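Local coordinates for protein 2-oxoglutarate carboxylase small subunit (Hydrogenobacter thermophilus, PDB 7KCT) that forms the small (beta) subunit of a carboxylase, built on the biotin carboxylase fold with an ATP-grasp domain, and binds ADP, bicarbonate and magnesium, at residues A[56-61]-A[79-84]; A[15-20]-A[72-77]; A[26-31]-A[51-56]. One frame throughout, in Å; residues are numbered along the deposited sequence.

Interaction 1 (A[56-61]-A[79-84]); sequences EAYMIG and LEVGAE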
# COMPACT_ATOMS: atom_id res chain seq x y z
N GLU A 56 0.20 5.20 -25.07
CA GLU A 56 0.04 4.59 -26.40
C GLU A 56 0.63 3.20 -26.36
O GLU A 56 1.55 2.93 -25.59
CB GLU A 56 0.72 5.44 -27.48
CG GLU A 56 2.21 5.55 -27.39
CD GLU A 56 2.84 6.67 -28.25
OE1 GLU A 56 2.74 6.63 -29.49
OE2 GLU A 56 3.51 7.55 -27.67
N ALA A 57 0.10 2.31 -27.18
CA ALA A 57 0.60 0.94 -27.15
C ALA A 57 0.54 0.36 -28.54
O ALA A 57 -0.35 0.72 -29.33
CB ALA A 57 -0.15 0.06 -26.15
N TYR A 58 1.51 -0.51 -28.85
CA TYR A 58 1.74 -1.07 -30.19
C TYR A 58 1.77 -2.59 -30.15
O TYR A 58 2.63 -3.16 -29.47
CB TYR A 58 3.07 -0.55 -30.79
CG TYR A 58 2.95 0.90 -31.05
CD1 TYR A 58 2.37 1.38 -32.23
CD2 TYR A 58 3.28 1.81 -30.06
CE1 TYR A 58 2.17 2.75 -32.43
CE2 TYR A 58 3.06 3.18 -30.25
CZ TYR A 58 2.51 3.64 -31.43
OH TYR A 58 2.34 4.99 -31.61
N MET A 59 0.93 -3.23 -30.97
CA MET A 59 0.90 -4.69 -31.08
C MET A 59 2.00 -5.08 -32.04
O MET A 59 1.91 -4.67 -33.20
CB MET A 59 -0.45 -5.16 -31.64
CG MET A 59 -0.56 -6.66 -31.67
SD MET A 59 -1.91 -7.30 -32.66
CE MET A 59 -3.48 -6.86 -31.86
N ILE A 60 3.00 -5.85 -31.61
CA ILE A 60 4.12 -6.25 -32.47
C ILE A 60 4.46 -7.70 -32.19
O ILE A 60 4.01 -8.29 -31.20
CB ILE A 60 5.38 -5.36 -32.26
CG1 ILE A 60 5.88 -5.51 -30.83
CG2 ILE A 60 5.09 -3.92 -32.55
CD1 ILE A 60 7.20 -4.80 -30.56
N GLY A 61 5.29 -8.28 -33.05
CA GLY A 61 5.91 -9.58 -32.87
C GLY A 61 5.17 -10.67 -33.63
O GLY A 61 3.96 -10.62 -33.83
N LEU A 79 12.33 4.81 -32.06
CA LEU A 79 12.65 5.92 -32.95
C LEU A 79 11.41 6.49 -33.66
O LEU A 79 11.26 7.71 -33.76
CB LEU A 79 13.70 5.48 -33.97
CG LEU A 79 15.12 5.19 -33.48
CD1 LEU A 79 15.95 4.60 -34.66
CD2 LEU A 79 15.73 6.45 -32.90
N GLU A 80 10.53 5.62 -34.16
CA GLU A 80 9.35 6.06 -34.92
C GLU A 80 8.39 6.91 -34.08
O GLU A 80 7.70 7.80 -34.62
CB GLU A 80 8.58 4.83 -35.47
CG GLU A 80 9.36 3.99 -36.52
CD GLU A 80 8.92 2.51 -36.62
OE1 GLU A 80 7.96 2.07 -35.94
OE2 GLU A 80 9.57 1.77 -37.39
N VAL A 81 8.23 6.61 -32.79
CA VAL A 81 7.29 7.37 -31.96
C VAL A 81 7.96 8.48 -31.17
O VAL A 81 7.29 9.16 -30.39
CB VAL A 81 6.50 6.45 -31.02
CG1 VAL A 81 5.86 5.30 -31.80
CG2 VAL A 81 7.36 5.91 -29.91
N GLY A 82 9.26 8.68 -31.33
CA GLY A 82 9.97 9.68 -30.58
C GLY A 82 10.21 9.40 -29.11
O GLY A 82 10.35 10.35 -28.33
N ALA A 83 10.28 8.12 -28.69
CA ALA A 83 10.72 7.79 -27.34
C ALA A 83 12.21 8.06 -27.23
O ALA A 83 12.99 7.62 -28.07
CB ALA A 83 10.42 6.32 -26.99
N GLU A 84 12.63 8.73 -26.16
CA GLU A 84 14.03 9.06 -25.97
C GLU A 84 14.78 7.99 -25.19
O GLU A 84 16.02 8.02 -25.16
CB GLU A 84 14.13 10.44 -25.28
CG GLU A 84 13.28 11.53 -26.05
CD GLU A 84 13.16 12.90 -25.34
OE1 GLU A 84 13.14 12.94 -24.10
OE2 GLU A 84 13.04 13.93 -26.05
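Val-81 CG1 meets Tyr-58, and Glu-56 OE1 lies against both CB and CG1 of Val-81, at 4.1 Å each. Val-81 CG1 lies 3.5 Å from Tyr-58 OH and 3.8 Å from Tyr-58 CZ. It approaches the phenol end of the ring obliquely. Tyrosine and valine point at one another from the two segments, whereas glutamate and valine run antiparallel alongside each other. No hydrogen bond joins the two segments, and the contact is small, 98 Å² in all.

The polar groups are tied to each other instead. Tyr-58 OH donates to Glu-56 OE1 at 2.7 Å. The carboxylate oxygen sits at the ring edge, in the ring plane, and is met on its anti side, 16° out of the carboxylate plane. Glu-56 CG lies between its backbone N and carbonyl carbon (chi1 65°). The extended chain runs outward from the strand, and its OE1 end meets the phenol oxygen. The other oxygen, Glu-56 OE2, forms a salt bridge with Lys-13. Lys-13 NZ also binds Val-81 O, so one lysine links both segments.

The helix finishes in a Schellman motif. Gly-82 has positive phi (72°) there, and Gly-82 N bonds back to Leu-79 O at 3.3 Å. The contact thus sets the C-terminal end of helix 71-81 beside edge strand 56-59 of a parallel sheet, as in a Rossmann-like alpha/beta domain.

Interaction 2 (A[15-20]-A[72-77]); sequences LVANRG and ERIVDL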
# COMPACT_ATOMS: atom_id res chain seq x y z
N LEU A 15 9.70 4.31 -23.69
CA LEU A 15 9.15 3.02 -24.09
C LEU A 15 9.55 1.93 -23.07
O LEU A 15 10.72 1.82 -22.67
CB LEU A 15 9.63 2.69 -25.49
CG LEU A 15 9.07 1.44 -26.17
CD1 LEU A 15 9.11 1.44 -27.71
CD2 LEU A 15 9.72 0.14 -25.69
N VAL A 16 8.55 1.16 -22.62
CA VAL A 16 8.72 0.11 -21.62
C VAL A 16 8.74 -1.20 -22.40
O VAL A 16 7.72 -1.60 -22.97
CB VAL A 16 7.57 0.14 -20.61
CG1 VAL A 16 7.76 -0.92 -19.61
CG2 VAL A 16 7.46 1.55 -19.97
N ALA A 17 9.89 -1.86 -22.50
CA ALA A 17 10.00 -3.06 -23.34
C ALA A 17 9.75 -4.31 -22.50
O ALA A 17 10.65 -5.10 -22.21
CB ALA A 17 11.36 -3.10 -24.03
N ASN A 18 8.53 -4.43 -21.99
CA ASN A 18 8.20 -5.52 -21.06
C ASN A 18 6.68 -5.55 -20.85
O ASN A 18 5.94 -4.89 -21.58
CB ASN A 18 8.96 -5.38 -19.75
CG ASN A 18 9.31 -6.74 -19.14
OD1 ASN A 18 8.44 -7.59 -18.88
ND2 ASN A 18 10.58 -6.93 -18.89
N ARG A 19 6.22 -6.39 -19.91
CA ARG A 19 4.80 -6.68 -19.74
C ARG A 19 4.47 -6.89 -18.28
O ARG A 19 5.35 -6.90 -17.42
CB ARG A 19 4.38 -7.91 -20.55
CG ARG A 19 5.11 -9.23 -20.19
CD ARG A 19 4.47 -10.49 -20.83
NE ARG A 19 3.10 -10.71 -20.34
CZ ARG A 19 2.78 -11.19 -19.15
NH1 ARG A 19 3.72 -11.55 -18.26
NH2 ARG A 19 1.48 -11.28 -18.84
N GLY A 20 3.18 -7.06 -17.99
CA GLY A 20 2.84 -7.60 -16.70
C GLY A 20 3.13 -6.61 -15.59
O GLY A 20 3.12 -5.40 -15.80
N GLU A 72 15.82 -5.31 -32.73
CA GLU A 72 15.76 -4.35 -33.83
C GLU A 72 14.38 -3.69 -33.93
O GLU A 72 14.28 -2.47 -34.15
CB GLU A 72 16.14 -5.02 -35.15
N ARG A 73 13.31 -4.49 -33.83
CA ARG A 73 11.97 -3.95 -33.98
C ARG A 73 11.61 -2.99 -32.84
O ARG A 73 10.95 -1.97 -33.08
CB ARG A 73 10.94 -5.08 -34.07
CG ARG A 73 9.63 -4.58 -34.61
CD ARG A 73 8.48 -5.59 -34.43
NE ARG A 73 8.59 -6.75 -35.31
CZ ARG A 73 8.90 -7.98 -34.90
NH1 ARG A 73 9.12 -8.21 -33.62
NH2 ARG A 73 8.97 -8.99 -35.77
N ILE A 74 12.05 -3.28 -31.61
CA ILE A 74 11.73 -2.43 -30.46
C ILE A 74 12.46 -1.10 -30.54
O ILE A 74 11.89 -0.04 -30.26
CB ILE A 74 12.08 -3.20 -29.17
CG1 ILE A 74 11.14 -4.39 -29.03
CG2 ILE A 74 11.95 -2.33 -27.94
CD1 ILE A 74 11.50 -5.38 -27.92
N VAL A 75 13.74 -1.13 -30.91
CA VAL A 75 14.50 0.10 -31.04
C VAL A 75 13.99 0.95 -32.19
O VAL A 75 13.89 2.18 -32.09
CB VAL A 75 16.00 -0.22 -31.20
CG1 VAL A 75 16.73 1.02 -31.63
CG2 VAL A 75 16.53 -0.73 -29.92
N ASP A 76 13.66 0.30 -33.31
CA ASP A 76 13.04 1.00 -34.42
C ASP A 76 11.73 1.67 -34.01
O ASP A 76 11.43 2.78 -34.45
CB ASP A 76 12.76 0.04 -35.57
CG ASP A 76 13.98 -0.24 -36.45
OD1 ASP A 76 15.04 0.40 -36.25
OD2 ASP A 76 13.87 -1.11 -37.35
N LEU A 77 10.91 0.97 -33.22
CA LEU A 77 9.63 1.57 -32.81
C LEU A 77 9.87 2.79 -31.94
O LEU A 77 9.19 3.81 -32.09
CB LEU A 77 8.76 0.58 -32.04
CG LEU A 77 7.45 1.05 -31.40
CD1 LEU A 77 6.45 1.39 -32.50
CD2 LEU A 77 6.93 -0.07 -30.49
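Leu-15 reaches Ile-74 and Leu-77 because its CG stands anti to the backbone N (chi1 -175°), which carries both methyls out from the strand toward the helix. For Ile-74, chi1 of -67° places CG1 beside the backbone N and turns CG2 toward Leu-15 and Ala-17.

The two methyls of Leu-15 divide the work. Leu-15 CD1 touches Leu-77 CD2 at 3.8 Å and Leu-77 CG at 4.1 Å. Leu-15 CD2 packs on Ile-74 CG2 at 4.0 Å. The leucine crosses both partners at about a right angle. Ile-74 CG2 is shared, since Ala-17 CB also lies 4.0 Å from Ile-74 CG2. All four residues are buried. The side chains that meet are all apolar, and no hydrogen bond joins the segments.

This is helix-on-sheet packing in a Rossmann-like domain. Strand 13-16 is the central strand of the parallel sheet, and helix 71-81 lies on one face of it. Val-16 points to the other face, where it meets helix 20-32. Ile-40 of the neighbouring strand also touches Ile-74 and Leu-77, while Phe-99 of helix 97-105 packs on Ile-74.

Just past the strand, Ala-17 is the centre of an inverse gamma turn. Asn-18 follows, and its OD1 accepts Arg-19 N at 2.7 Å, in the carbonyl plane and on a lone pair. Asn-18 ND2 binds the carbonyls of Pro-88 and Tyr-90, the latter residue being part of an ADP pocket.

Interaction 3 (A[26-31]-A[51-56]); sequences VIRACK and VKMADE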
# COMPACT_ATOMS: atom_id res chain seq x y z
N VAL A 26 6.96 0.31 -13.91
CA VAL A 26 7.71 1.34 -14.61
C VAL A 26 6.78 2.44 -15.12
O VAL A 26 7.12 3.63 -15.03
CB VAL A 26 8.52 0.69 -15.75
CG1 VAL A 26 9.16 1.75 -16.63
CG2 VAL A 26 9.60 -0.28 -15.16
N ILE A 27 5.64 2.07 -15.71
CA ILE A 27 4.69 3.07 -16.19
C ILE A 27 4.29 4.02 -15.08
O ILE A 27 4.18 5.23 -15.30
CB ILE A 27 3.45 2.43 -16.85
CG1 ILE A 27 3.86 1.82 -18.16
CG2 ILE A 27 2.36 3.52 -17.06
CD1 ILE A 27 2.90 0.85 -18.73
N ARG A 28 4.06 3.50 -13.89
CA ARG A 28 3.67 4.35 -12.77
C ARG A 28 4.76 5.36 -12.41
O ARG A 28 4.46 6.52 -12.09
CB ARG A 28 3.33 3.51 -11.53
CG ARG A 28 3.00 4.39 -10.32
CD ARG A 28 2.22 3.72 -9.17
NE ARG A 28 1.11 2.92 -9.65
CZ ARG A 28 -0.00 3.40 -10.20
NH1 ARG A 28 -0.16 4.70 -10.34
NH2 ARG A 28 -0.93 2.57 -10.65
N ALA A 29 6.01 4.90 -12.37
CA ALA A 29 7.14 5.79 -12.08
C ALA A 29 7.23 6.90 -13.11
O ALA A 29 7.51 8.05 -12.76
CB ALA A 29 8.45 4.99 -12.02
N CYS A 30 7.01 6.56 -14.40
CA CYS A 30 7.03 7.55 -15.47
C CYS A 30 5.90 8.57 -15.32
O CYS A 30 6.11 9.76 -15.55
CB CYS A 30 6.92 6.86 -16.83
SG CYS A 30 8.37 5.92 -17.37
N LYS A 31 4.70 8.12 -14.97
CA LYS A 31 3.59 9.06 -14.83
C LYS A 31 3.85 10.04 -13.70
O LYS A 31 3.60 11.24 -13.84
CB LYS A 31 2.29 8.31 -14.58
CG LYS A 31 1.72 7.62 -15.83
CD LYS A 31 0.51 6.72 -15.41
CE LYS A 31 -0.75 7.55 -15.18
NZ LYS A 31 -1.38 8.08 -16.45
N VAL A 51 -1.02 -2.24 -21.22
CA VAL A 51 -1.52 -1.59 -22.43
C VAL A 51 -2.56 -0.51 -22.10
O VAL A 51 -2.55 0.55 -22.71
CB VAL A 51 -2.08 -2.64 -23.42
CG1 VAL A 51 -2.82 -1.97 -24.66
CG2 VAL A 51 -0.94 -3.59 -23.84
N LYS A 52 -3.45 -0.76 -21.14
CA LYS A 52 -4.43 0.27 -20.76
C LYS A 52 -3.77 1.46 -20.05
O LYS A 52 -4.16 2.62 -20.26
CB LYS A 52 -5.51 -0.34 -19.87
CG LYS A 52 -6.53 -1.17 -20.63
CD LYS A 52 -7.27 -2.17 -19.70
CE LYS A 52 -8.56 -2.71 -20.36
NZ LYS A 52 -9.70 -1.68 -20.19
N MET A 53 -2.74 1.20 -19.23
CA MET A 53 -2.13 2.26 -18.44
C MET A 53 -1.24 3.16 -19.29
O MET A 53 -1.13 4.35 -19.01
CB MET A 53 -1.25 1.68 -17.31
CG MET A 53 -1.93 1.21 -16.07
SD MET A 53 -0.78 0.57 -14.76
CE MET A 53 0.33 1.88 -14.50
N ALA A 54 -0.57 2.62 -20.32
CA ALA A 54 0.34 3.42 -21.12
C ALA A 54 -0.45 4.47 -21.90
O ALA A 54 -1.64 4.30 -22.18
CB ALA A 54 1.11 2.51 -22.10
N ASP A 55 0.23 5.54 -22.31
CA ASP A 55 -0.45 6.54 -23.15
C ASP A 55 -0.69 6.04 -24.56
O ASP A 55 -1.67 6.42 -25.21
CB ASP A 55 0.35 7.82 -23.25
CG ASP A 55 0.61 8.44 -21.89
OD1 ASP A 55 -0.33 8.63 -21.10
OD2 ASP A 55 1.78 8.67 -21.60
N GLU A 56 0.20 5.20 -25.07
CA GLU A 56 0.04 4.59 -26.40
C GLU A 56 0.63 3.20 -26.36
O GLU A 56 1.55 2.93 -25.59
CB GLU A 56 0.72 5.44 -27.48
CG GLU A 56 2.21 5.55 -27.39
CD GLU A 56 2.84 6.67 -28.25
OE1 GLU A 56 2.74 6.63 -29.49
OE2 GLU A 56 3.51 7.55 -27.67
O HOH W 1 -3.01 5.48 -17.06
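Helix 20-32 of the Rossmann-like N-terminal domain here meets the end of helix 49-53 and the turn into strand 56-59. Met-53 has the largest share of the buried surface. Met-53 CE lies 3.7 Å from Ile-27 CG2 and 3.9 Å from Ile-27 CB. The methionine chain is extended to SD and then bends (chi3 56°), which turns the methyl in against the helix.

The same methyl sits over one face of the Arg-28 guanidinium, with Met-53 CE 4.1 Å from Arg-28 NH2. The arginine's polar end is engaged by the second subunit: Arg-28 NH2 hydrogen-bonds to Thr-417 of that chain, and Met-53 also packs on this threonine. The contact therefore lies at the subunit interface.

On the other branch of the isoleucine, Ile-27 CD1 reaches Ala-54 CB at 4.2 Å. Ala-54 is the first residue to leave the helix, and its methyl also touches Ala-39 of strand 36-41.

Lys-31 NZ has a salt bridge to Glu-416 of the second subunit. A water spans the remaining distance between the segments, accepting from Lys-31 NZ at 3.1 Å and donating to Met-53 O at 2.9 Å.

In the fold
All three interactions belong to the N-terminal biotin carboxylase domain and its five-stranded parallel sheet. Interactions 1 and 2 have centres about 7 Å apart and both use helix 71-81. Tyr-58 CG touches Leu-77 CD1 at 3.8 Å between them. Interaction 3 has its centre about 13 Å from each of the others. It meets interaction 2 through Val-16. It shares Glu-56 with interaction 1 and touches it where Ala-57 packs on Val-51. Both segments of interaction 3 lie between those of interaction 2 and, the shared Glu-56 apart, precede interaction 1. Interactions 1 and 2 cross. Helix 71-81 packs on one face of the sheet, helix 20-32 on the other, and interaction 3 reaches the second subunit.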